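Local coordinates for aldo-keto reductase 2E (PDB 3WCZ), which reduces 3-dehydroecdysone with NADPH in the silkworm, working strictly with NADP(H) rather than NADH, and may thereby take part in regulating molting, at residues A[256-261]-A[267-272]; A[232-237]-A[242-247]; A[4-9]-A[271-276]. All blocks are in the same frame, centred on the assembly; numbering follows the deposited sequence.

Interaction 1: A[256-261]-A[267-272]. With NAP (NADP nicotinamide-adenine-dinucleotide phosphate), chain B.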
loop_
_atom_site.group_PDB
_atom_site.type_symbol
_atom_site.label_atom_id
_atom_site.label_comp_id
_atom_site.label_asym_id
_atom_site.label_seq_id
_atom_site.Cartn_x
_atom_site.Cartn_y
_atom_site.Cartn_z
ATOM N N PRO A 256 -5.964 3.838 1.862
ATOM C CA PRO A 256 -4.832 4.624 1.375
ATOM C C PRO A 256 -3.569 4.395 2.197
ATOM O O PRO A 256 -3.635 4.043 3.385
ATOM C CB PRO A 256 -5.327 6.066 1.537
ATOM C CG PRO A 256 -6.282 5.985 2.677
ATOM C CD PRO A 256 -6.989 4.683 2.516
ATOM N N ILE A 257 -2.436 4.555 1.519
ATOM C CA ILE A 257 -1.127 4.356 2.118
ATOM C C ILE A 257 -0.299 5.647 2.072
ATOM O O ILE A 257 0.722 5.725 1.374
ATOM C CB ILE A 257 -0.331 3.241 1.397
ATOM C CG1 ILE A 257 -1.204 2.028 1.074
ATOM C CG2 ILE A 257 0.865 2.813 2.246
ATOM C CD1 ILE A 257 -0.484 1.038 0.173
ATOM N N PRO A 258 -0.716 6.681 2.805
ATOM C CA PRO A 258 0.057 7.928 2.756
ATOM C C PRO A 258 1.449 7.755 3.364
ATOM O O PRO A 258 1.590 7.324 4.516
ATOM C CB PRO A 258 -0.793 8.895 3.593
ATOM C CG PRO A 258 -1.531 8.030 4.524
ATOM C CD PRO A 258 -1.863 6.798 3.716
ATOM N N LYS A 259 2.480 8.123 2.603
ATOM C CA LYS A 259 3.847 8.180 3.116
ATOM C C LYS A 259 4.117 9.592 3.665
ATOM O O LYS A 259 3.853 10.610 3.016
ATOM C CB LYS A 259 4.878 7.864 2.031
ATOM C CG LYS A 259 6.332 8.088 2.457
ATOM C CD LYS A 259 6.822 9.505 2.183
ATOM C CE LYS A 259 8.270 9.685 2.574
ATOM N NZ LYS A 259 8.721 11.112 2.304
ATOM N N SER A 260 4.650 9.635 4.873
ATOM C CA SER A 260 5.216 10.879 5.388
ATOM C C SER A 260 6.299 10.527 6.359
ATOM O O SER A 260 6.250 9.498 7.032
ATOM C CB SER A 260 4.153 11.718 6.086
ATOM O OG SER A 260 4.684 12.962 6.563
ATOM N N THR A 261 7.283 11.417 6.438
ATOM C CA THR A 261 8.266 11.367 7.497
ATOM C C THR A 261 8.207 12.634 8.368
ATOM O O THR A 261 9.121 12.880 9.162
ATOM C CB THR A 261 9.685 11.157 6.961
ATOM O OG1 THR A 261 9.966 12.154 5.976
ATOM C CG2 THR A 261 9.820 9.770 6.361
ATOM N N ALA A 267 0.272 12.925 11.441
ATOM C CA ALA A 267 -0.927 13.015 12.224
ATOM C C ALA A 267 -2.134 13.461 11.382
ATOM O O ALA A 267 -3.266 12.963 11.566
ATOM C CB ALA A 267 -0.718 13.974 13.386
ATOM N N GLN A 268 -1.920 14.413 10.482
ATOM C CA GLN A 268 -3.014 14.878 9.621
ATOM C C GLN A 268 -3.566 13.771 8.743
ATOM O O GLN A 268 -4.764 13.697 8.491
ATOM C CB GLN A 268 -2.516 16.007 8.740
ATOM C CG GLN A 268 -2.245 17.267 9.532
ATOM C CD GLN A 268 -1.833 18.436 8.668
ATOM O OE1 GLN A 268 -1.095 18.294 7.694
ATOM N NE2 GLN A 268 -2.326 19.615 9.024
ATOM N N ASN A 269 -2.684 12.880 8.310
ATOM C CA ASN A 269 -3.039 11.917 7.276
ATOM C C ASN A 269 -3.946 10.781 7.778
ATOM O O ASN A 269 -4.508 10.050 6.970
ATOM C CB ASN A 269 -1.773 11.343 6.631
ATOM C CG ASN A 269 -1.066 12.321 5.727
ATOM O OD1 ASN A 269 -1.622 13.367 5.362
ATOM N ND2 ASN A 269 0.169 12.022 5.387
ATOM N N ILE A 270 -4.141 10.673 9.091
ATOM C CA ILE A 270 -5.090 9.691 9.628
ATOM C C ILE A 270 -6.362 10.373 10.159
ATOM O O ILE A 270 -7.310 9.692 10.522
ATOM C CB ILE A 270 -4.394 8.790 10.692
ATOM C CG1 ILE A 270 -5.221 7.541 10.984
ATOM C CG2 ILE A 270 -4.091 9.580 11.943
ATOM C CD1 ILE A 270 -4.387 6.447 11.607
ATOM N N ASP A 271 -6.393 11.709 10.140
ATOM C CA ASP A 271 -7.543 12.444 10.683
ATOM C C ASP A 271 -8.626 12.619 9.606
ATOM O O ASP A 271 -8.887 13.731 9.153
ATOM C CB ASP A 271 -7.078 13.787 11.266
ATOM C CG ASP A 271 -8.142 14.487 12.091
ATOM O OD1 ASP A 271 -9.196 13.885 12.381
ATOM O OD2 ASP A 271 -7.894 15.662 12.446
ATOM N N LEU A 272 -9.253 11.514 9.224
ATOM C CA LEU A 272 -10.131 11.449 8.056
ATOM C C LEU A 272 -11.544 11.022 8.375
ATOM O O LEU A 272 -12.315 10.778 7.460
ATOM C CB LEU A 272 -9.529 10.435 7.038
ATOM C CG LEU A 272 -8.057 10.567 6.676
ATOM C CD1 LEU A 272 -7.677 9.432 5.735
ATOM C CD2 LEU A 272 -7.742 11.891 6.038
HETATM P PA NAP B . 2.657 9.387 -1.382
HETATM O O1A NAP B . 2.173 8.962 -0.059
HETATM O O2A NAP B . 1.857 9.303 -2.589
HETATM O O5B NAP B . 3.329 10.796 -1.365
HETATM C C5B NAP B . 4.285 11.133 -0.405
HETATM C C4B NAP B . 4.754 12.578 -0.478
HETATM O O4B NAP B . 3.695 13.448 -0.036
HETATM C C3B NAP B . 5.960 12.920 0.310
HETATM O O3B NAP B . 6.703 13.842 -0.450
HETATM C C2B NAP B . 5.407 13.517 1.514
HETATM O O2B NAP B . 6.285 14.399 2.185
HETATM C C1B NAP B . 4.186 14.244 1.016
HETATM N N9A NAP B . 3.089 14.398 1.948
HETATM C C8A NAP B . 2.649 13.456 2.807
HETATM N N7A NAP B . 1.562 13.851 3.438
HETATM C C5A NAP B . 1.265 15.111 2.990
HETATM C C6A NAP B . 0.250 16.025 3.287
HETATM N N6A NAP B . -0.754 15.805 4.235
HETATM N N1A NAP B . 0.283 17.197 2.627
HETATM C C2A NAP B . 1.227 17.455 1.722
HETATM N N3A NAP B . 2.210 16.597 1.402
HETATM C C4A NAP B . 2.217 15.413 2.034
HETATM O O3 NAP B . 4.017 8.542 -1.631
HETATM P PN NAP B . 4.474 7.135 -2.223
HETATM O O1N NAP B . 5.667 6.760 -1.423
HETATM O O2N NAP B . 4.601 7.280 -3.699
HETATM O O5D NAP B . 3.286 6.111 -1.967
HETATM C C5D NAP B . 2.873 5.801 -0.679
HETATM C C4D NAP B . 3.232 4.392 -0.188
HETATM O O4D NAP B . 2.589 3.397 -0.964
HETATM C C3D NAP B . 4.680 4.036 -0.299
HETATM O O3D NAP B . 5.484 4.711 0.647
HETATM C C2D NAP B . 4.637 2.596 -0.171
HETATM O O2D NAP B . 4.394 2.218 1.154
HETATM C C1D NAP B . 3.457 2.262 -1.059
HETATM N N1N NAP B . 3.703 1.982 -2.478
HETATM C C2N NAP B . 3.600 0.724 -2.946
HETATM C C3N NAP B . 3.813 0.466 -4.276
HETATM C C7N NAP B . 3.630 -0.936 -4.720
HETATM O O7N NAP B . 2.930 -1.760 -4.083
HETATM N N7N NAP B . 4.140 -1.248 -5.929
HETATM C C4N NAP B . 4.215 1.483 -5.162
HETATM C C5N NAP B . 4.305 2.794 -4.674
HETATM C C6N NAP B . 4.038 2.992 -3.325
HETATM P P2B NAP B . 6.663 14.229 3.732
HETATM O O1X NAP B . 7.692 15.352 3.968
HETATM O O2X NAP B . 5.451 14.466 4.523
HETATM O O3X NAP B . 7.251 12.850 3.900
HETATM O O HOH W 1 1.230 9.474 6.502
#

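Interaction 2: A[232-237]-A[242-247]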
loop_
_atom_site.group_PDB
_atom_site.type_symbol
_atom_site.label_atom_id
_atom_site.label_comp_id
_atom_site.label_asym_id
_atom_site.label_seq_id
_atom_site.Cartn_x
_atom_site.Cartn_y
_atom_site.Cartn_z
ATOM N N ALA A 232 -11.412 24.303 -2.653
ATOM C CA ALA A 232 -12.783 24.544 -2.235
ATOM C C ALA A 232 -13.253 23.431 -1.303
ATOM O O ALA A 232 -13.957 23.682 -0.319
ATOM C CB ALA A 232 -13.698 24.652 -3.439
ATOM N N LEU A 233 -12.846 22.192 -1.600
ATOM C CA LEU A 233 -13.181 21.069 -0.749
ATOM C C LEU A 233 -12.504 21.186 0.607
ATOM O O LEU A 233 -13.145 20.966 1.654
ATOM C CB LEU A 233 -12.808 19.744 -1.424
ATOM C CG LEU A 233 -13.700 19.357 -2.615
ATOM C CD1 LEU A 233 -13.137 18.156 -3.342
ATOM C CD2 LEU A 233 -15.107 19.013 -2.173
ATOM N N ALA A 234 -11.214 21.523 0.592
ATOM C CA ALA A 234 -10.495 21.729 1.833
ATOM C C ALA A 234 -11.199 22.789 2.697
ATOM O O ALA A 234 -11.378 22.618 3.913
ATOM C CB ALA A 234 -9.099 22.144 1.528
ATOM N N ASN A 235 -11.573 23.898 2.068
ATOM C CA ASN A 235 -12.273 24.948 2.788
ATOM C C ASN A 235 -13.623 24.515 3.291
ATOM O O ASN A 235 -14.011 24.833 4.415
ATOM C CB ASN A 235 -12.403 26.172 1.895
ATOM C CG ASN A 235 -11.646 27.330 2.422
ATOM O OD1 ASN A 235 -11.855 27.761 3.565
ATOM N ND2 ASN A 235 -10.746 27.857 1.599
ATOM N N LYS A 236 -14.365 23.785 2.473
ATOM C CA LYS A 236 -15.694 23.334 2.867
ATOM C C LYS A 236 -15.680 22.516 4.163
ATOM O O LYS A 236 -16.557 22.670 5.034
ATOM C CB LYS A 236 -16.363 22.530 1.742
ATOM C CG LYS A 236 -17.635 21.849 2.149
ATOM C CD LYS A 236 -18.325 21.189 0.992
ATOM C CE LYS A 236 -19.563 20.458 1.449
ATOM N NZ LYS A 236 -20.214 19.651 0.376
ATOM N N TYR A 237 -14.704 21.603 4.267
ATOM C CA TYR A 237 -14.664 20.659 5.366
ATOM C C TYR A 237 -13.687 21.037 6.471
ATOM O O TYR A 237 -13.565 20.328 7.467
ATOM C CB TYR A 237 -14.345 19.261 4.824
ATOM C CG TYR A 237 -15.446 18.737 3.950
ATOM C CD1 TYR A 237 -16.687 18.408 4.485
ATOM C CD2 TYR A 237 -15.262 18.574 2.591
ATOM C CE1 TYR A 237 -17.718 17.919 3.674
ATOM C CE2 TYR A 237 -16.290 18.088 1.774
ATOM C CZ TYR A 237 -17.505 17.752 2.335
ATOM O OH TYR A 237 -18.510 17.317 1.528
ATOM N N GLY A 242 -4.413 17.547 1.396
ATOM C CA GLY A 242 -3.964 16.175 1.571
ATOM C C GLY A 242 -5.070 15.329 2.180
ATOM O O GLY A 242 -5.282 14.170 1.795
ATOM N N GLN A 243 -5.766 15.854 3.187
ATOM C CA GLN A 243 -6.840 15.110 3.818
ATOM C C GLN A 243 -8.003 14.864 2.857
ATOM O O GLN A 243 -8.647 13.815 2.917
ATOM C CB GLN A 243 -7.291 15.792 5.108
ATOM C CG GLN A 243 -6.228 15.758 6.175
ATOM C CD GLN A 243 -6.498 16.689 7.349
ATOM O OE1 GLN A 243 -6.948 17.835 7.173
ATOM N NE2 GLN A 243 -6.256 16.206 8.547
ATOM N N ILE A 244 -8.296 15.841 1.991
ATOM C CA ILE A 244 -9.317 15.642 0.975
ATOM C C ILE A 244 -8.947 14.482 0.046
ATOM O O ILE A 244 -9.784 13.626 -0.255
ATOM C CB ILE A 244 -9.532 16.950 0.143
ATOM C CG1 ILE A 244 -10.028 18.112 1.008
ATOM C CG2 ILE A 244 -10.480 16.702 -1.028
ATOM C CD1 ILE A 244 -11.312 17.845 1.733
ATOM N N LEU A 245 -7.698 14.465 -0.400
ATOM C CA LEU A 245 -7.246 13.408 -1.301
ATOM C C LEU A 245 -7.320 12.029 -0.674
ATOM O O LEU A 245 -7.713 11.069 -1.343
ATOM C CB LEU A 245 -5.817 13.687 -1.737
ATOM C CG LEU A 245 -5.637 14.943 -2.612
ATOM C CD1 LEU A 245 -4.181 15.261 -2.831
ATOM C CD2 LEU A 245 -6.330 14.791 -3.970
ATOM N N LEU A 246 -6.966 11.945 0.604
ATOM C CA LEU A 246 -7.031 10.662 1.295
ATOM C C LEU A 246 -8.492 10.267 1.580
ATOM O O LEU A 246 -8.864 9.083 1.439
ATOM C CB LEU A 246 -6.211 10.722 2.573
ATOM C CG LEU A 246 -4.729 10.972 2.366
ATOM C CD1 LEU A 246 -4.031 11.160 3.685
ATOM C CD2 LEU A 246 -4.061 9.830 1.600
ATOM N N ARG A 247 -9.340 11.220 1.960
ATOM C CA ARG A 247 -10.739 10.910 2.233
ATOM C C ARG A 247 -11.434 10.455 0.947
ATOM O O ARG A 247 -12.296 9.565 0.985
ATOM C CB ARG A 247 -11.458 12.117 2.838
ATOM C CG ARG A 247 -12.948 11.843 3.174
ATOM C CD ARG A 247 -13.156 10.878 4.328
ATOM N NE ARG A 247 -14.357 10.084 4.100
ATOM C CZ ARG A 247 -14.858 9.207 4.969
ATOM N NH1 ARG A 247 -14.327 9.055 6.162
ATOM N NH2 ARG A 247 -15.935 8.498 4.643
#

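Interaction 3: A[4-9]-A[271-276]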
loop_
_atom_site.group_PDB
_atom_site.type_symbol
_atom_site.label_atom_id
_atom_site.label_comp_id
_atom_site.label_asym_id
_atom_site.label_seq_id
_atom_site.Cartn_x
_atom_site.Cartn_y
_atom_site.Cartn_z
ATOM N N GLN A 4 -7.611 6.587 15.954
ATOM C CA GLN A 4 -7.469 5.231 15.402
ATOM C C GLN A 4 -8.410 5.050 14.220
ATOM O O GLN A 4 -9.633 5.286 14.294
ATOM C CB GLN A 4 -7.623 4.116 16.439
ATOM C CG GLN A 4 -6.399 3.932 17.345
ATOM C CD GLN A 4 -6.441 2.627 18.126
ATOM O OE1 GLN A 4 -6.729 1.566 17.570
ATOM N NE2 GLN A 4 -6.150 2.703 19.417
ATOM N N ALA A 5 -7.822 4.691 13.094
ATOM C CA ALA A 5 -8.592 4.424 11.910
ATOM C C ALA A 5 -9.486 3.233 12.177
ATOM O O ALA A 5 -9.101 2.282 12.885
ATOM C CB ALA A 5 -7.697 4.132 10.749
ATOM N N PRO A 6 -10.685 3.236 11.589
ATOM C CA PRO A 6 -11.518 2.035 11.590
ATOM C C PRO A 6 -10.906 0.945 10.746
ATOM O O PRO A 6 -9.931 1.183 10.019
ATOM C CB PRO A 6 -12.813 2.498 10.923
ATOM C CG PRO A 6 -12.646 3.866 10.549
ATOM C CD PRO A 6 -11.281 4.333 10.806
ATOM N N CYS A 7 -11.508 -0.235 10.774
ATOM C CA CYS A 7 -11.053 -1.333 9.925
ATOM C C CYS A 7 -12.000 -1.786 8.783
ATOM O O CYS A 7 -13.212 -1.541 8.813
ATOM C CB CYS A 7 -10.761 -2.511 10.817
ATOM S SG CYS A 7 -9.405 -2.238 11.929
ATOM N N ILE A 8 -11.432 -2.425 7.760
ATOM C CA ILE A 8 -12.199 -3.265 6.834
ATOM C C ILE A 8 -12.028 -4.741 7.314
ATOM O O ILE A 8 -10.936 -5.164 7.738
ATOM C CB ILE A 8 -11.708 -3.084 5.373
ATOM C CG1 ILE A 8 -12.060 -1.686 4.830
ATOM C CG2 ILE A 8 -12.320 -4.140 4.475
ATOM C CD1 ILE A 8 -11.634 -1.394 3.366
ATOM N N GLN A 9 -13.111 -5.510 7.349
ATOM C CA GLN A 9 -12.982 -6.933 7.635
ATOM C C GLN A 9 -12.664 -7.645 6.326
ATOM O O GLN A 9 -13.400 -7.490 5.375
ATOM C CB GLN A 9 -14.256 -7.514 8.252
ATOM C CG GLN A 9 -14.034 -8.939 8.543
ATOM C CD GLN A 9 -15.156 -9.649 9.290
ATOM O OE1 GLN A 9 -15.111 -10.877 9.453
ATOM N NE2 GLN A 9 -16.142 -8.898 9.764
ATOM N N ASP A 271 -6.393 11.709 10.140
ATOM C CA ASP A 271 -7.543 12.444 10.683
ATOM C C ASP A 271 -8.626 12.619 9.606
ATOM O O ASP A 271 -8.887 13.731 9.153
ATOM C CB ASP A 271 -7.078 13.787 11.266
ATOM C CG ASP A 271 -8.142 14.487 12.091
ATOM O OD1 ASP A 271 -9.196 13.885 12.381
ATOM O OD2 ASP A 271 -7.894 15.662 12.446
ATOM N N LEU A 272 -9.253 11.514 9.224
ATOM C CA LEU A 272 -10.131 11.449 8.056
ATOM C C LEU A 272 -11.544 11.022 8.375
ATOM O O LEU A 272 -12.315 10.778 7.460
ATOM C CB LEU A 272 -9.529 10.435 7.038
ATOM C CG LEU A 272 -8.057 10.567 6.676
ATOM C CD1 LEU A 272 -7.677 9.432 5.735
ATOM C CD2 LEU A 272 -7.742 11.891 6.038
ATOM N N PHE A 273 -11.879 10.909 9.663
ATOM C CA PHE A 273 -13.101 10.202 10.058
ATOM C C PHE A 273 -14.128 11.080 10.749
ATOM O O PHE A 273 -15.089 10.570 11.318
ATOM C CB PHE A 273 -12.721 8.932 10.834
ATOM C CG PHE A 273 -11.787 8.083 10.039
ATOM C CD1 PHE A 273 -12.264 7.368 8.952
ATOM C CD2 PHE A 273 -10.416 8.101 10.275
ATOM C CE1 PHE A 273 -11.414 6.675 8.152
ATOM C CE2 PHE A 273 -9.549 7.383 9.455
ATOM C CZ PHE A 273 -10.061 6.676 8.405
ATOM N N ASP A 274 -13.960 12.385 10.598
ATOM C CA ASP A 274 -14.932 13.342 11.092
ATOM C C ASP A 274 -15.598 14.109 9.937
ATOM O O ASP A 274 -16.292 15.105 10.167
ATOM C CB ASP A 274 -14.263 14.283 12.113
ATOM C CG ASP A 274 -13.154 15.124 11.526
ATOM O OD1 ASP A 274 -12.657 14.801 10.430
ATOM O OD2 ASP A 274 -12.726 16.116 12.189
ATOM N N PHE A 275 -15.440 13.624 8.710
ATOM C CA PHE A 275 -16.097 14.191 7.539
ATOM C C PHE A 275 -16.128 13.158 6.454
ATOM O O PHE A 275 -15.458 12.128 6.558
ATOM C CB PHE A 275 -15.394 15.474 7.036
ATOM C CG PHE A 275 -14.160 15.241 6.201
ATOM C CD1 PHE A 275 -12.988 14.725 6.762
ATOM C CD2 PHE A 275 -14.154 15.570 4.857
ATOM C CE1 PHE A 275 -11.846 14.551 5.978
ATOM C CE2 PHE A 275 -13.027 15.433 4.108
ATOM C CZ PHE A 275 -11.875 14.919 4.665
ATOM N N GLN A 276 -16.856 13.435 5.395
ATOM C CA GLN A 276 -16.857 12.599 4.220
ATOM C C GLN A 276 -17.212 13.420 3.012
ATOM O O GLN A 276 -17.821 14.497 3.120
ATOM C CB GLN A 276 -17.873 11.454 4.332
ATOM C CG GLN A 276 -19.326 11.938 4.228
ATOM C CD GLN A 276 -20.295 10.976 4.856
ATOM O OE1 GLN A 276 -20.580 11.077 6.054
ATOM N NE2 GLN A 276 -20.773 10.019 4.078
#

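Interaction 1: A[256-261]-A[267-272]
P258 and N269 mark the closest approach of the two backbones, their CA atoms 6.8 Å apart. Segment 256-261 begins at the end of strand 255-256 and runs largely extended to S260, whereas 267-272 carries the C-terminal part of helix 263-270, and no direct hydrogen bond joins them. The P258 ring and the N269 side chain run alongside in opposite senses, P258 CB lying 3.7 Å from N269 ND2. A water bridges the pair, donating to P258 O and accepting from N269 ND2.

With CG anti to the carbonyl carbon (chi1 -73°), the N269 amide points at the adenine of NADP, reading it by two bonds: ND2 gives to N7A at 3.0 Å, and OD1 receives N6A at 2.8 Å. Asparagine suits this place because one planar group offers donor and acceptor. On the other segment, K259 N donates almost straight (173°) to the diphosphate oxygen O1A. The 2'-phosphate is held by S260 OG, 2.6 Å from O2X, and by K259 NZ and T261 N, which both donate to O3X; T27 also binds K259 NZ. These bonds to a phosphate that NADH lacks are consistent with the enzyme's inactivity with NADH.

Interaction 2: A[232-237]-A[242-247]
I244 stands roughly perpendicular to the side chains of both L233 and Y237, and it spreads over the backbone of 232-237 between them. The helices themselves are nearly perpendicular: their short axes lie at 93° to each other and pass 9.3 Å apart. The branches of I244 take separate tasks. CG2 meets L233, coming to 3.8 Å from its CD1. CG1 lies against the backbone of A234, 3.6 Å from A234 N, an approach that a residue larger than alanine would probably hinder, since A234 CB is itself 4.2 Å from I244 CG1. With CG1 anti to the carbonyl carbon and chi2 at -58°, CD1 is brought to the L233 carbonyl and the Y237 ring: it sits 3.6 Å from L233 O, an oxygen already engaged by Y237 N within the helix, and 4.1 Å from Y237 CD2. A beta-branched residue suits this position because its two arms leave CB in different directions and can cover two neighbours at once.

Y237 receives K236 CG over the centre of one ring face, while K236 NZ gives a hydrogen bond of 3.1 Å to Y237 OH. K236 NZ also forms a salt bridge with E281 of helix 279-286, and Y237 OH a hydrogen bond with the same carboxylate; L233 packs on that helix too. With an alanine here in place of I244, L233 CD1 and Y237 CD2 would probably lose their apolar partner, opening a gap between the helices.

The side-chain contacts between these segments are thus apolar, and I244 also packs on the backbone of L233 and A234. No hydrogen bond crosses between the segments, so the fit probably rests on shape and the burial of apolar surface.

Interaction 3: A[4-9]-A[271-276]
The F273 ring has P6 on one face and L272 on the opposite one. P6 CD sits over the ring's centre, 3.5 Å from the centroid and only 8° off the normal, which makes a clear CH-pi contact. On the far side, L272 CB stands 3.9 Å above the plane, displaced toward the rim. A5 comes in obliquely, its CB 4.0 Å from F273 CE2, so that A5 adds contact at the outer end of the ring while P6 covers its centre.

P6 and F273 approach head-on, and CG anti to the carbonyl carbon (chi1 -55°) swings the phenylalanine ring out of its loop toward the proline. Proline suits this stack: CD is bonded to the backbone nitrogen, and its C-H bonds are probably somewhat polarised toward the pi cloud. P6 CG adds to the overlap, 3.9 Å from F273 CD1. P6 is anchored in turn by its backbone bond with I18, and D274 next to F273 forms a salt bridge with K239.

P6 leads directly into strand 7-9, which pairs antiparallel with 15-17. This is the N-terminal beta hairpin characteristic of aldo-keto reductases, which closes the bottom of the barrel; here its approach packs against the loop between helices 263-270 and 279-286.

How the interactions relate
The three contacts lie on the same side of the chain's centre, with their own centres 11 to 15 Å apart in this TIM barrel. Interaction 2 closes before interaction 1 opens along the chain, and interaction 3 encloses interaction 2 by bringing the N-terminus to the chain after helix 263-270. D271 and L272 belong to both interactions 1 and 3, where I270 CD1 also packs on A5. Helix 241-251 ties interaction 2 to the others: Q243 NE2 and R247 NH1 probably hydrogen-bond to the carbonyls of Q268 and L272, and Y237 meets F275. Segment 267-272 thereby connects the cofactor's adenine site with an added outer helix and the hairpin approach.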